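Local atomic coordinates of protein SCO1, mitochondrial (Saccharomyces cerevisiae, PDB entry 2B7K), a protein that is required for the accumulation of cytochrome c oxidase subunits 1 and 2 and is thought to act in mitochondrial copper transport or in copper insertion into that enzyme. Residues K63-I77 with L161-V175. Sequence-based numbering, arbitrary orientation.
Sequences KLGLWLNTLSSKYGI and LGRNYDEKTGVDKIV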
loop_
_atom_site.group_PDB
_atom_site.type_symbol
_atom_site.label_atom_id
_atom_site.label_comp_id
_atom_site.label_asym_id
_atom_site.label_seq_id
_atom_site.Cartn_x
_atom_site.Cartn_y
_atom_site.Cartn_z
ATOM N N LYS A 63 -7.885 -6.439 -6.839
ATOM C CA LYS A 63 -8.341 -7.062 -5.603
ATOM C C LYS A 63 -8.451 -6.013 -4.501
ATOM O O LYS A 63 -9.416 -6.013 -3.730
ATOM C CB LYS A 63 -7.380 -8.180 -5.172
ATOM C CG LYS A 63 -7.844 -8.949 -3.932
ATOM C CD LYS A 63 -6.936 -10.138 -3.606
ATOM C CE LYS A 63 -5.509 -9.701 -3.277
ATOM N NZ LYS A 63 -4.627 -10.867 -2.948
ATOM N N LEU A 64 -7.463 -5.122 -4.428
ATOM C CA LEU A 64 -7.461 -4.068 -3.415
ATOM C C LEU A 64 -8.700 -3.175 -3.557
ATOM O O LEU A 64 -9.302 -2.770 -2.563
ATOM C CB LEU A 64 -6.183 -3.223 -3.523
ATOM C CG LEU A 64 -6.068 -2.012 -2.585
ATOM C CD1 LEU A 64 -6.102 -2.489 -1.134
ATOM C CD2 LEU A 64 -4.776 -1.245 -2.869
ATOM N N GLY A 65 -9.080 -2.871 -4.794
ATOM C CA GLY A 65 -10.250 -2.040 -5.016
ATOM C C GLY A 65 -11.504 -2.713 -4.483
ATOM O O GLY A 65 -12.390 -2.056 -3.923
ATOM N N LEU A 66 -11.585 -4.026 -4.653
ATOM C CA LEU A 66 -12.741 -4.772 -4.161
ATOM C C LEU A 66 -12.767 -4.688 -2.640
ATOM O O LEU A 66 -13.822 -4.477 -2.039
ATOM C CB LEU A 66 -12.664 -6.235 -4.593
ATOM C CG LEU A 66 -12.813 -6.522 -6.090
ATOM C CD1 LEU A 66 -12.768 -8.019 -6.312
ATOM C CD2 LEU A 66 -14.132 -5.950 -6.602
ATOM N N TRP A 67 -11.599 -4.859 -2.026
ATOM C CA TRP A 67 -11.486 -4.786 -0.571
ATOM C C TRP A 67 -11.919 -3.419 -0.045
ATOM O O TRP A 67 -12.726 -3.325 0.882
ATOM C CB TRP A 67 -10.041 -5.031 -0.118
ATOM C CG TRP A 67 -9.551 -6.453 -0.219
ATOM C CD1 TRP A 67 -10.292 -7.571 -0.462
ATOM C CD2 TRP A 67 -8.200 -6.895 -0.049
ATOM N NE1 TRP A 67 -9.484 -8.690 -0.456
ATOM C CE2 TRP A 67 -8.194 -8.301 -0.202
ATOM C CE3 TRP A 67 -6.990 -6.237 0.223
ATOM C CZ2 TRP A 67 -7.025 -9.065 -0.097
ATOM C CZ3 TRP A 67 -5.824 -6.994 0.329
ATOM C CH2 TRP A 67 -5.853 -8.396 0.169
ATOM N N LEU A 68 -11.360 -2.360 -0.620
ATOM C CA LEU A 68 -11.692 -1.005 -0.191
ATOM C C LEU A 68 -13.186 -0.711 -0.235
ATOM O O LEU A 68 -13.746 -0.166 0.720
ATOM C CB LEU A 68 -10.945 0.016 -1.046
ATOM C CG LEU A 68 -9.422 -0.031 -0.879
ATOM C CD1 LEU A 68 -8.762 0.901 -1.888
ATOM C CD2 LEU A 68 -9.049 0.366 0.541
ATOM N N ASN A 69 -13.835 -1.074 -1.336
ATOM C CA ASN A 69 -15.268 -0.830 -1.463
ATOM C C ASN A 69 -16.102 -1.654 -0.487
ATOM O O ASN A 69 -17.101 -1.170 0.037
ATOM C CB ASN A 69 -15.717 -1.086 -2.900
ATOM C CG ASN A 69 -15.430 0.091 -3.811
ATOM O OD1 ASN A 69 -15.465 -0.030 -5.034
ATOM N ND2 ASN A 69 -15.152 1.245 -3.213
ATOM N N THR A 70 -15.697 -2.894 -0.240
ATOM C CA THR A 70 -16.423 -3.740 0.697
ATOM C C THR A 70 -16.226 -3.184 2.104
ATOM O O THR A 70 -17.165 -3.128 2.901
ATOM C CB THR A 70 -15.900 -5.187 0.669
ATOM O OG1 THR A 70 -16.162 -5.761 -0.616
ATOM C CG2 THR A 70 -16.576 -6.022 1.736
ATOM N N LEU A 71 -14.998 -2.769 2.405
ATOM C CA LEU A 71 -14.690 -2.230 3.725
ATOM C C LEU A 71 -15.517 -0.994 4.060
ATOM O O LEU A 71 -16.096 -0.894 5.142
ATOM C CB LEU A 71 -13.194 -1.902 3.823
ATOM C CG LEU A 71 -12.316 -3.143 4.019
ATOM C CD1 LEU A 71 -10.853 -2.799 3.785
ATOM C CD2 LEU A 71 -12.528 -3.679 5.435
ATOM N N SER A 72 -15.582 -0.053 3.129
ATOM C CA SER A 72 -16.340 1.162 3.373
ATOM C C SER A 72 -17.854 0.940 3.370
ATOM O O SER A 72 -18.556 1.415 4.265
ATOM C CB SER A 72 -15.963 2.234 2.348
ATOM O OG SER A 72 -16.186 1.770 1.032
ATOM N N SER A 73 -18.362 0.206 2.388
ATOM C CA SER A 73 -19.804 -0.020 2.302
ATOM C C SER A 73 -20.384 -0.948 3.373
ATOM O O SER A 73 -21.436 -0.659 3.944
ATOM C CB SER A 73 -20.177 -0.541 0.907
ATOM O OG SER A 73 -19.663 -1.840 0.670
ATOM N N LYS A 74 -19.701 -2.049 3.664
ATOM C CA LYS A 74 -20.207 -3.000 4.656
ATOM C C LYS A 74 -19.780 -2.774 6.105
ATOM O O LYS A 74 -20.504 -3.149 7.030
ATOM C CB LYS A 74 -19.827 -4.427 4.254
ATOM C CG LYS A 74 -20.412 -4.873 2.931
ATOM C CD LYS A 74 -19.972 -6.285 2.598
ATOM C CE LYS A 74 -20.521 -6.733 1.256
ATOM N NZ LYS A 74 -19.952 -8.049 0.845
ATOM N N TYR A 75 -18.617 -2.165 6.314
ATOM C CA TYR A 75 -18.128 -1.953 7.673
ATOM C C TYR A 75 -17.828 -0.504 8.031
ATOM O O TYR A 75 -17.457 -0.207 9.167
ATOM C CB TYR A 75 -16.881 -2.813 7.912
ATOM C CG TYR A 75 -17.106 -4.280 7.644
ATOM C CD1 TYR A 75 -16.959 -4.805 6.360
ATOM C CD2 TYR A 75 -17.519 -5.137 8.663
ATOM C CE1 TYR A 75 -17.222 -6.150 6.097
ATOM C CE2 TYR A 75 -17.787 -6.483 8.412
ATOM C CZ TYR A 75 -17.638 -6.984 7.128
ATOM O OH TYR A 75 -17.908 -8.312 6.874
ATOM N N GLY A 76 -17.991 0.398 7.068
ATOM C CA GLY A 76 -17.721 1.801 7.321
ATOM C C GLY A 76 -16.271 2.042 7.690
ATOM O O GLY A 76 -15.952 2.948 8.467
ATOM N N ILE A 77 -15.385 1.220 7.137
ATOM C CA ILE A 77 -13.957 1.339 7.396
ATOM C C ILE A 77 -13.297 2.011 6.204
ATOM O O ILE A 77 -13.542 1.630 5.060
ATOM C CB ILE A 77 -13.304 -0.055 7.605
ATOM C CG1 ILE A 77 -13.732 -0.634 8.955
ATOM C CG2 ILE A 77 -11.783 0.054 7.513
ATOM C CD1 ILE A 77 -13.235 -2.057 9.203
ATOM N N LEU A 161 -0.811 -9.245 3.827
ATOM C CA LEU A 161 -1.794 -10.092 3.173
ATOM C C LEU A 161 -1.239 -10.538 1.833
ATOM O O LEU A 161 -1.026 -9.724 0.928
ATOM C CB LEU A 161 -3.120 -9.343 2.990
ATOM C CG LEU A 161 -3.782 -8.887 4.297
ATOM C CD1 LEU A 161 -3.253 -7.519 4.691
ATOM C CD2 LEU A 161 -5.292 -8.825 4.117
ATOM N N GLY A 162 -0.973 -11.835 1.736
ATOM C CA GLY A 162 -0.442 -12.407 0.516
ATOM C C GLY A 162 -1.529 -12.771 -0.477
ATOM O O GLY A 162 -2.704 -12.467 -0.276
ATOM N N ARG A 163 -1.137 -13.444 -1.551
ATOM C CA ARG A 163 -2.088 -13.817 -2.579
ATOM C C ARG A 163 -3.069 -14.894 -2.154
ATOM O O ARG A 163 -4.050 -15.147 -2.844
ATOM C CB ARG A 163 -1.348 -14.244 -3.841
ATOM C CG ARG A 163 -0.617 -13.095 -4.509
ATOM C CD ARG A 163 -0.283 -13.429 -5.946
ATOM N NE ARG A 163 0.779 -14.420 -6.045
ATOM C CZ ARG A 163 1.102 -15.051 -7.170
ATOM N NH1 ARG A 163 2.086 -15.935 -7.169
ATOM N NH2 ARG A 163 0.435 -14.802 -8.291
ATOM N N ASN A 164 -2.815 -15.522 -1.014
ATOM C CA ASN A 164 -3.718 -16.559 -0.541
ATOM C C ASN A 164 -4.985 -15.992 0.079
ATOM O O ASN A 164 -5.896 -16.737 0.453
ATOM C CB ASN A 164 -2.985 -17.491 0.425
ATOM C CG ASN A 164 -2.084 -18.463 -0.309
ATOM O OD1 ASN A 164 -2.563 -19.285 -1.095
ATOM N ND2 ASN A 164 -0.777 -18.370 -0.072
ATOM N N TYR A 165 -5.042 -14.667 0.200
ATOM C CA TYR A 165 -6.242 -14.023 0.710
ATOM C C TYR A 165 -7.030 -13.605 -0.526
ATOM O O TYR A 165 -6.473 -13.014 -1.451
ATOM C CB TYR A 165 -5.911 -12.782 1.539
ATOM C CG TYR A 165 -5.436 -13.082 2.939
ATOM C CD1 TYR A 165 -4.075 -13.132 3.240
ATOM C CD2 TYR A 165 -6.352 -13.315 3.966
ATOM C CE1 TYR A 165 -3.638 -13.403 4.535
ATOM C CE2 TYR A 165 -5.927 -13.587 5.260
ATOM C CZ TYR A 165 -4.570 -13.628 5.538
ATOM O OH TYR A 165 -4.149 -13.886 6.821
ATOM N N ASP A 166 -8.318 -13.922 -0.550
ATOM C CA ASP A 166 -9.151 -13.569 -1.691
ATOM C C ASP A 166 -10.007 -12.348 -1.369
ATOM O O ASP A 166 -9.844 -11.734 -0.318
ATOM C CB ASP A 166 -10.034 -14.756 -2.094
ATOM C CG ASP A 166 -11.028 -15.149 -1.013
ATOM O OD1 ASP A 166 -11.673 -16.208 -1.167
ATOM O OD2 ASP A 166 -11.171 -14.406 -0.019
ATOM N N GLU A 167 -10.916 -12.005 -2.277
ATOM C CA GLU A 167 -11.774 -10.839 -2.101
ATOM C C GLU A 167 -12.569 -10.813 -0.796
ATOM O O GLU A 167 -12.960 -9.742 -0.330
ATOM C CB GLU A 167 -12.726 -10.704 -3.297
ATOM C CG GLU A 167 -13.702 -11.858 -3.479
ATOM C CD GLU A 167 -13.012 -13.203 -3.613
ATOM O OE1 GLU A 167 -12.210 -13.372 -4.556
ATOM O OE2 GLU A 167 -13.277 -14.092 -2.773
ATOM N N LYS A 168 -12.800 -11.981 -0.203
ATOM C CA LYS A 168 -13.558 -12.065 1.043
ATOM C C LYS A 168 -12.718 -12.235 2.306
ATOM O O LYS A 168 -12.909 -11.512 3.283
ATOM C CB LYS A 168 -14.580 -13.207 0.974
ATOM C CG LYS A 168 -15.914 -12.835 0.335
ATOM C CD LYS A 168 -15.763 -12.474 -1.131
ATOM C CE LYS A 168 -17.101 -12.109 -1.753
ATOM N NZ LYS A 168 -17.716 -10.922 -1.097
ATOM N N THR A 169 -11.798 -13.195 2.300
ATOM C CA THR A 169 -10.974 -13.429 3.482
ATOM C C THR A 169 -10.047 -12.261 3.800
ATOM O O THR A 169 -9.686 -12.050 4.958
ATOM C CB THR A 169 -10.137 -14.714 3.341
ATOM O OG1 THR A 169 -9.307 -14.622 2.182
ATOM C CG2 THR A 169 -11.054 -15.927 3.204
ATOM N N GLY A 170 -9.657 -11.507 2.776
ATOM C CA GLY A 170 -8.791 -10.363 3.002
ATOM C C GLY A 170 -9.547 -9.308 3.789
ATOM O O GLY A 170 -9.017 -8.687 4.709
ATOM N N VAL A 171 -10.804 -9.100 3.424
ATOM C CA VAL A 171 -11.615 -8.123 4.132
ATOM C C VAL A 171 -11.784 -8.543 5.594
ATOM O O VAL A 171 -11.645 -7.720 6.497
ATOM C CB VAL A 171 -13.005 -7.973 3.480
ATOM C CG1 VAL A 171 -13.923 -7.146 4.389
ATOM C CG2 VAL A 171 -12.867 -7.297 2.121
ATOM N N ASP A 172 -12.068 -9.822 5.825
ATOM C CA ASP A 172 -12.263 -10.325 7.188
ATOM C C ASP A 172 -11.061 -10.035 8.086
ATOM O O ASP A 172 -11.216 -9.617 9.238
ATOM C CB ASP A 172 -12.533 -11.840 7.179
ATOM C CG ASP A 172 -13.829 -12.210 6.468
ATOM O OD1 ASP A 172 -14.790 -11.418 6.521
ATOM O OD2 ASP A 172 -13.900 -13.308 5.866
ATOM N N LYS A 173 -9.862 -10.252 7.548
ATOM C CA LYS A 173 -8.628 -10.035 8.293
ATOM C C LYS A 173 -8.403 -8.566 8.628
ATOM O O LYS A 173 -7.975 -8.228 9.731
ATOM C CB LYS A 173 -7.433 -10.567 7.492
ATOM C CG LYS A 173 -6.123 -10.593 8.270
ATOM C CD LYS A 173 -6.194 -11.590 9.418
ATOM C CE LYS A 173 -4.845 -11.771 10.092
ATOM N NZ LYS A 173 -4.907 -12.800 11.167
ATOM N N ILE A 174 -8.680 -7.684 7.674
ATOM C CA ILE A 174 -8.503 -6.260 7.911
ATOM C C ILE A 174 -9.498 -5.771 8.966
ATOM O O ILE A 174 -9.126 -5.049 9.889
ATOM C CB ILE A 174 -8.669 -5.475 6.588
ATOM C CG1 ILE A 174 -7.530 -5.862 5.638
ATOM C CG2 ILE A 174 -8.667 -3.977 6.850
ATOM C CD1 ILE A 174 -7.660 -5.303 4.238
ATOM N N VAL A 175 -10.757 -6.181 8.840
ATOM C CA VAL A 175 -11.779 -5.781 9.803
ATOM C C VAL A 175 -11.347 -6.153 11.222
ATOM O O VAL A 175 -11.438 -5.342 12.141
ATOM C CB VAL A 175 -13.131 -6.456 9.483
ATOM C CG1 VAL A 175 -14.159 -6.122 10.570
ATOM C CG2 VAL A 175 -13.629 -5.983 8.118
HETATM O O HOH W 1 -4.575 -13.171 -5.130
#
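Trp67 slides its indole between the start of helix 169-180 and the side chain of Lys63. Gly170 CA lies 3.5 Å above one face of the Trp67 ring, and Lys63 CG lies over the opposite face, both offset toward the rim; a CB on Gly170 would collide with the ring. Trp67 NE1 donates, in its own ring plane, to Asp166 O at 3.1 Å (N-H...O 156°), coming from above the carbonyl plane. Gly170 N reaches the same oxygen from the other side of that plane, so one acceptor serves both the indole and the first turn of the helix. Asp166 also caps that helix, its OD2 taking Thr169 N at 2.7 Å. Next along, Val171 fits as a knob among Trp67, Thr70, Leu71 and Tyr75; with CG1 anti to the backbone N (chi1 169°), CG1 faces Leu71 and Tyr75 while CG2 faces Trp67 CD1 at 3.7 Å. Leu71 runs past Val175 in the opposite direction and crosses Ile174 at about a right angle. Deeper still, Ile45 of strand 44-49 touches both Trp67 and Ile174. The apolar seam reaches exposed Tyr75 through a CH-pi contact, Val175 CG2 lying 3.8 Å from the ring centroid. Replacing Trp67 with an alanine would probably open a gap beside Gly170 and leave Asp166 O without its side-chain donor.

The solvent margin is looser. Lys74 NZ and Lys168 NZ, like charges 4.1 Å apart, would be expected to repel mildly. Lys63 bends at chi3 to bring NZ to Tyr165 O at 3.2 Å, and a water links NZ to Arg163 O. Helical segments 63-75 and 169-175 thus cross at -52° on one side of the thioredoxin-like sheet, while hydrogen bonds to main-chain carbonyls, not side-chain ion pairs, probably hold the loop before helix 169-180 against helix 56-75.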